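Long-range contacts in ML032222a iGluR (Mnemiopsis leidyi, PDB 4YKJ), which probably serves as the ligand-binding domain of a comb-jelly ionotropic glutamate receptor, closing round a small amino acid such as alanine or glycine to gate the channel: residues 144-149 with 186-191; 19-24 with 88-93. All coordinates share one frame; numbering follows the deposited sequence.

Contact 1: residues 144-149 with 186-191; sequences RHPETL and IDEGPV. With ALA (alanine), chain E.
Pro-146, in the first turn of helix 145-149, sits over Asp-187 of strand 186-188; their CA atoms are 5.7 Å apart, and the short axes pass 8.1 Å apart at closest, their directions 116° apart. Just ahead of the helix, at its N-cap position, Arg-144 turns its guanidinium side-on to the Asp-187 carboxylate, its chain extended as far as NE. Arg-144 NE gives its hydrogen to Asp-187 OD1 at 2.7 Å on that oxygen's syn lone pair, though tilted from the guanidinium plane, and Arg-144 NH2 to Asp-187 OD2 at 2.9 Å close to that plane. The two flat groups lie 31° apart, and a weak bond from the backbone N of Glu-188 to Asp-187 OD2 helps hold the carboxylate's rotation. Arg-144 NH1 goes the other way, to a salt bridge with Glu-17.

In the glutamate-receptor clamshell, helix 145-152 and strand 183-188 belong to the lobe opposite strand 9-13, so the bond to Glu-17 crosses the cleft and probably favours the closed form. Bound alanine rests its methyl CB over the centre of the Arg-144 guanidinium face, 3.3 Å from CZ, and its O accepts a bond from His-145 N at the start of the helix, where the helix dipole would probably favour a carboxylate. Glu-188, its chain extended beyond CG, brings OE1 to 2.7 Å from the alanine N. That carboxylate is held by Tyr-214 OH at OE1, with His-145 CD2 edge-on to Glu-188 OE2 at 3.1 Å. A leucine in place of Arg-144 is likely to leave Asp-187 and Glu-17 without their shared positive partner. Pro-146 CG packs beside Asp-187 and Glu-188, 3.8 Å from Glu-188 CG, while Val-191 CG1 touches the guanidinium edge at NH2.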
loop_
_atom_site.group_PDB
_atom_site.type_symbol
_atom_site.label_atom_id
_atom_site.label_comp_id
_atom_site.label_asym_id
_atom_site.label_seq_id
_atom_site.Cartn_x
_atom_site.Cartn_y
_atom_site.Cartn_z
ATOM N N ARG B 144 -4.181 19.464 -5.896
ATOM C CA ARG B 144 -3.306 18.487 -5.290
ATOM C C ARG B 144 -4.188 17.522 -4.480
ATOM O O ARG B 144 -5.342 17.820 -4.163
ATOM C CB ARG B 144 -2.297 19.236 -4.413
ATOM C CG ARG B 144 -1.158 18.466 -3.787
ATOM C CD ARG B 144 -0.392 19.404 -2.893
ATOM N NE ARG B 144 0.562 18.754 -2.003
ATOM C CZ ARG B 144 1.835 18.502 -2.280
ATOM N NH1 ARG B 144 2.359 18.821 -3.451
ATOM N NH2 ARG B 144 2.574 17.904 -1.378
ATOM N N HIS B 145 -3.660 16.372 -4.126
ATOM C CA HIS B 145 -4.462 15.304 -3.561
ATOM C C HIS B 145 -5.246 15.674 -2.284
ATOM O O HIS B 145 -6.413 15.316 -2.186
ATOM C CB HIS B 145 -3.574 14.067 -3.365
ATOM C CG HIS B 145 -4.171 13.000 -2.502
ATOM N ND1 HIS B 145 -5.135 12.116 -2.945
ATOM C CD2 HIS B 145 -3.887 12.659 -1.225
ATOM C CE1 HIS B 145 -5.393 11.253 -1.978
ATOM N NE2 HIS B 145 -4.679 11.583 -0.918
ATOM N N PRO B 146 -4.625 16.321 -1.285
ATOM C CA PRO B 146 -5.404 16.577 -0.056
ATOM C C PRO B 146 -6.677 17.351 -0.358
ATOM O O PRO B 146 -7.744 17.001 0.170
ATOM C CB PRO B 146 -4.429 17.360 0.815
ATOM C CG PRO B 146 -3.056 16.842 0.368
ATOM C CD PRO B 146 -3.201 16.677 -1.128
ATOM N N GLU B 147 -6.614 18.364 -1.218
ATOM C CA GLU B 147 -7.820 19.087 -1.616
ATOM C C GLU B 147 -8.865 18.147 -2.162
ATOM O O GLU B 147 -10.050 18.265 -1.802
ATOM C CB GLU B 147 -7.475 20.146 -2.667
ATOM C CG GLU B 147 -8.656 20.960 -3.121
ATOM C CD GLU B 147 -8.373 21.781 -4.338
ATOM O OE1 GLU B 147 -8.009 21.205 -5.376
ATOM O OE2 GLU B 147 -8.540 23.024 -4.268
ATOM N N THR B 148 -8.481 17.227 -3.042
ATOM C CA THR B 148 -9.431 16.275 -3.607
ATOM C C THR B 148 -10.030 15.380 -2.531
ATOM O O THR B 148 -11.234 15.160 -2.545
ATOM C CB THR B 148 -8.789 15.459 -4.735
ATOM O OG1 THR B 148 -8.601 16.320 -5.867
ATOM C CG2 THR B 148 -9.642 14.289 -5.203
ATOM N N LEU B 149 -9.230 14.868 -1.618
ATOM C CA LEU B 149 -9.781 13.993 -0.591
ATOM C C LEU B 149 -10.765 14.727 0.294
ATOM O O LEU B 149 -11.818 14.180 0.642
ATOM C CB LEU B 149 -8.672 13.405 0.249
ATOM C CG LEU B 149 -7.982 12.168 -0.305
ATOM C CD1 LEU B 149 -7.353 11.418 0.867
ATOM C CD2 LEU B 149 -8.889 11.225 -1.119
ATOM N N ILE B 186 -2.903 21.876 5.627
ATOM C CA ILE B 186 -3.350 20.490 5.558
ATOM C C ILE B 186 -2.760 19.846 4.308
ATOM O O ILE B 186 -3.042 20.278 3.201
ATOM C CB ILE B 186 -4.889 20.415 5.508
ATOM C CG1 ILE B 186 -5.509 21.151 6.707
ATOM C CG2 ILE B 186 -5.353 18.960 5.447
ATOM C CD1 ILE B 186 -7.014 21.324 6.585
ATOM N N ASP B 187 -1.874 18.873 4.492
ATOM C CA ASP B 187 -1.179 18.230 3.365
ATOM C C ASP B 187 -0.891 16.775 3.702
ATOM O O ASP B 187 -1.755 16.100 4.246
ATOM C CB ASP B 187 0.059 18.997 2.912
ATOM C CG ASP B 187 0.467 18.635 1.489
ATOM O OD1 ASP B 187 -0.227 19.076 0.538
ATOM O OD2 ASP B 187 1.460 17.888 1.333
ATOM N N GLU B 188 0.274 16.267 3.310
ATOM C CA GLU B 188 0.584 14.842 3.441
ATOM C C GLU B 188 1.743 14.579 4.368
ATOM O O GLU B 188 2.725 15.317 4.370
ATOM C CB GLU B 188 0.896 14.234 2.068
ATOM C CG GLU B 188 -0.258 14.423 1.107
ATOM C CD GLU B 188 0.010 13.949 -0.300
ATOM O OE1 GLU B 188 1.188 13.797 -0.691
ATOM O OE2 GLU B 188 -0.975 13.748 -1.037
ATOM N N GLY B 189 1.619 13.515 5.153
ATOM C CA GLY B 189 2.609 13.154 6.147
ATOM C C GLY B 189 4.062 13.154 5.699
ATOM O O GLY B 189 4.896 13.829 6.292
ATOM N N PRO B 190 4.392 12.394 4.656
ATOM C CA PRO B 190 5.819 12.292 4.326
ATOM C C PRO B 190 6.411 13.605 3.809
ATOM O O PRO B 190 7.584 13.918 4.083
ATOM C CB PRO B 190 5.843 11.212 3.237
ATOM C CG PRO B 190 4.595 10.377 3.508
ATOM C CD PRO B 190 3.585 11.404 3.927
ATOM N N VAL B 191 5.612 14.360 3.070
ATOM C CA VAL B 191 6.054 15.637 2.539
ATOM C C VAL B 191 6.344 16.616 3.680
ATOM O O VAL B 191 7.369 17.302 3.714
ATOM C CB VAL B 191 4.987 16.190 1.603
ATOM C CG1 VAL B 191 5.328 17.589 1.135
ATOM C CG2 VAL B 191 4.829 15.271 0.416
HETATM N N ALA E . 0.982 13.397 -3.371
HETATM C CA ALA E . 0.370 14.687 -3.803
HETATM C C ALA E . -0.492 14.497 -5.044
HETATM O O ALA E . -1.224 15.417 -5.449
HETATM C CB ALA E . 1.440 15.707 -4.062
HETATM O OXT ALA E . -0.516 13.408 -5.635
#

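Contact 2: residues 19-24 with 88-93; sequences PFMFFA and IAIDLS. With ALA (alanine), chain E.
Phe-20 carries CG anti to its carbonyl carbon (chi1 -59°), which swings the ring across to the other segment, and Asp-91 holds CG in the position between its backbone N and carbonyl carbon (chi1 56°), which lays the carboxylate against that ring. Asp-91 CB stands almost on the ring normal, 3.8 Å from the centroid of the Phe-20 ring, a CH-pi contact over the face. The carboxylate then runs on nearly parallel to the ring, planes 14° apart, with Asp-91 CG 3.5 Å from Phe-20 CD2. Asp-91 OD2 also faces Glu-17 OE2, a like-charged neighbour that may raise the proton affinity of one of the two acids.

Beside this stack the contact turns apolar. Met-21, bent at its second and third torsions, sets CG 3.6 Å from Ile-90 CD1, and its CE comes within 4.2 Å of Ala-89 O. Phe-20 and Met-21 share one partner, Glu-17, in a classic beta bulge, and both side chains start out toward segment 88-93.

That segment changes direction at Ile-90, and Asp-91 is the centre of an inverse gamma turn, closed by a weak bond from Leu-92 N to Ile-90 O. From here the backbone enters the ligand pocket: Asp-91 O lies 2.8 Å from the bound alanine N, Ser-93 OG is also 2.8 Å from that N, and Ser-93 N donates an almost straight bond to OXT. A backbone carbonyl and a hydroxyl on the amino group, with a backbone N-H and Arg-98 on the carboxylate, are characteristic of the amino-acid site of ionotropic glutamate receptors.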
loop_
_atom_site.group_PDB
_atom_site.type_symbol
_atom_site.label_atom_id
_atom_site.label_comp_id
_atom_site.label_asym_id
_atom_site.label_seq_id
_atom_site.Cartn_x
_atom_site.Cartn_y
_atom_site.Cartn_z
ATOM N N PRO B 19 11.427 15.213 -0.742
ATOM C CA PRO B 19 12.717 14.682 -1.206
ATOM C C PRO B 19 12.561 13.707 -2.365
ATOM O O PRO B 19 13.521 13.025 -2.733
ATOM C CB PRO B 19 13.227 13.942 0.019
ATOM C CG PRO B 19 11.982 13.370 0.615
ATOM C CD PRO B 19 10.869 14.364 0.334
ATOM N N PHE B 20 11.370 13.645 -2.948
ATOM C CA PHE B 20 11.086 12.757 -4.061
ATOM C C PHE B 20 11.783 13.195 -5.340
ATOM O O PHE B 20 12.387 12.381 -6.035
ATOM C CB PHE B 20 9.570 12.628 -4.233
ATOM C CG PHE B 20 8.906 12.104 -3.000
ATOM C CD1 PHE B 20 9.082 10.775 -2.628
ATOM C CD2 PHE B 20 8.165 12.923 -2.166
ATOM C CE1 PHE B 20 8.497 10.267 -1.469
ATOM C CE2 PHE B 20 7.601 12.412 -1.003
ATOM C CZ PHE B 20 7.767 11.084 -0.663
ATOM N N MET B 21 11.733 14.486 -5.624
ATOM C CA MET B 21 12.405 15.072 -6.767
ATOM C C MET B 21 12.882 16.463 -6.444
ATOM O O MET B 21 12.170 17.251 -5.811
ATOM C CB MET B 21 11.452 15.199 -7.944
ATOM C CG MET B 21 11.204 13.940 -8.677
ATOM S SD MET B 21 12.671 13.183 -9.379
ATOM C CE MET B 21 12.070 12.618 -10.952
ATOM N N PHE B 22 14.086 16.757 -6.940
ATOM C CA PHE B 22 14.723 18.055 -6.898
ATOM C C PHE B 22 15.001 18.412 -8.346
ATOM O O PHE B 22 15.507 17.585 -9.083
ATOM C CB PHE B 22 16.073 17.975 -6.179
ATOM C CG PHE B 22 16.004 17.578 -4.731
ATOM C CD1 PHE B 22 15.787 16.275 -4.354
ATOM C CD2 PHE B 22 16.211 18.524 -3.735
ATOM C CE1 PHE B 22 15.730 15.910 -3.011
ATOM C CE2 PHE B 22 16.175 18.151 -2.381
ATOM C CZ PHE B 22 15.924 16.845 -2.036
ATOM N N PHE B 23 14.687 19.638 -8.747
ATOM C CA PHE B 23 14.901 20.097 -10.115
ATOM C C PHE B 23 15.791 21.331 -10.098
ATOM O O PHE B 23 15.440 22.369 -9.532
ATOM C CB PHE B 23 13.583 20.413 -10.815
ATOM C CG PHE B 23 13.747 20.998 -12.200
ATOM C CD1 PHE B 23 14.154 20.200 -13.252
ATOM C CD2 PHE B 23 13.485 22.336 -12.436
ATOM C CE1 PHE B 23 14.319 20.730 -14.500
ATOM C CE2 PHE B 23 13.649 22.870 -13.713
ATOM C CZ PHE B 23 14.045 22.058 -14.734
ATOM N N ALA B 24 16.959 21.214 -10.712
ATOM C CA ALA B 24 17.886 22.325 -10.822
ATOM C C ALA B 24 17.456 23.173 -12.015
ATOM O O ALA B 24 17.160 22.656 -13.074
ATOM C CB ALA B 24 19.311 21.804 -11.018
ATOM N N ILE B 88 3.613 8.983 -14.831
ATOM C CA ILE B 88 3.859 10.059 -13.897
ATOM C C ILE B 88 4.763 9.500 -12.812
ATOM O O ILE B 88 4.344 8.604 -12.077
ATOM C CB ILE B 88 2.562 10.588 -13.312
ATOM C CG1 ILE B 88 1.660 11.175 -14.399
ATOM C CG2 ILE B 88 2.855 11.629 -12.256
ATOM C CD1 ILE B 88 0.265 11.507 -13.915
ATOM N N ALA B 89 5.994 10.011 -12.738
ATOM C CA ALA B 89 7.014 9.523 -11.831
ATOM C C ALA B 89 7.224 10.569 -10.744
ATOM O O ALA B 89 7.984 11.525 -10.898
ATOM C CB ALA B 89 8.318 9.241 -12.575
ATOM N N ILE B 90 6.499 10.411 -9.641
ATOM C CA ILE B 90 6.507 11.367 -8.528
ATOM C C ILE B 90 5.802 10.668 -7.373
ATOM O O ILE B 90 5.365 9.528 -7.527
ATOM C CB ILE B 90 5.794 12.701 -8.959
ATOM C CG1 ILE B 90 6.206 13.926 -8.113
ATOM C CG2 ILE B 90 4.276 12.521 -8.985
ATOM C CD1 ILE B 90 7.664 14.128 -7.868
ATOM N N ASP B 91 5.710 11.339 -6.227
ATOM C CA ASP B 91 4.818 10.877 -5.167
ATOM C C ASP B 91 3.373 11.158 -5.549
ATOM O O ASP B 91 2.825 12.194 -5.147
ATOM C CB ASP B 91 5.153 11.546 -3.829
ATOM C CG ASP B 91 5.131 13.070 -3.860
ATOM O OD1 ASP B 91 5.702 13.693 -4.770
ATOM O OD2 ASP B 91 4.578 13.673 -2.881
ATOM N N LEU B 92 2.768 10.269 -6.330
ATOM C CA LEU B 92 1.412 10.501 -6.828
ATOM C C LEU B 92 0.446 9.729 -5.945
ATOM O O LEU B 92 0.459 8.496 -5.867
ATOM C CB LEU B 92 1.258 10.067 -8.290
ATOM C CG LEU B 92 -0.050 10.548 -8.936
ATOM C CD1 LEU B 92 -0.072 12.053 -9.117
ATOM C CD2 LEU B 92 -0.280 9.844 -10.261
ATOM N N SER B 93 -0.397 10.458 -5.222
ATOM C CA SER B 93 -1.335 9.826 -4.307
ATOM C C SER B 93 -2.480 9.146 -5.025
ATOM O O SER B 93 -2.987 9.651 -6.022
ATOM C CB SER B 93 -1.942 10.867 -3.383
ATOM O OG SER B 93 -0.910 11.508 -2.661
HETATM N N ALA E . 0.982 13.397 -3.371
HETATM C CA ALA E . 0.370 14.687 -3.803
HETATM C C ALA E . -0.492 14.497 -5.044
HETATM O O ALA E . -1.224 15.417 -5.449
HETATM C CB ALA E . 1.440 15.707 -4.062
HETATM O OXT ALA E . -0.516 13.408 -5.635
#

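In the fold
Both contacts are buried, and their centres lie 14 Å apart, both touching the bound alanine. Contact 1 is largely ionic: its acids and arginine lie where helix 145-152 and strand 183-188 come together. Contact 2 relies on an aromatic face and apolar chains, with one carboxylate laid on the ring, and packs the region around strand 22-23 against the corner between strands 87-89 and 91-93. Strands 91-93 and 183-188 belong to the same mixed sheet, and the two regions join at the ligand, where Glu-188 OE2 probably bonds Ser-93 OG, His-145 packs on Ser-93 and Val-191 on Asp-91.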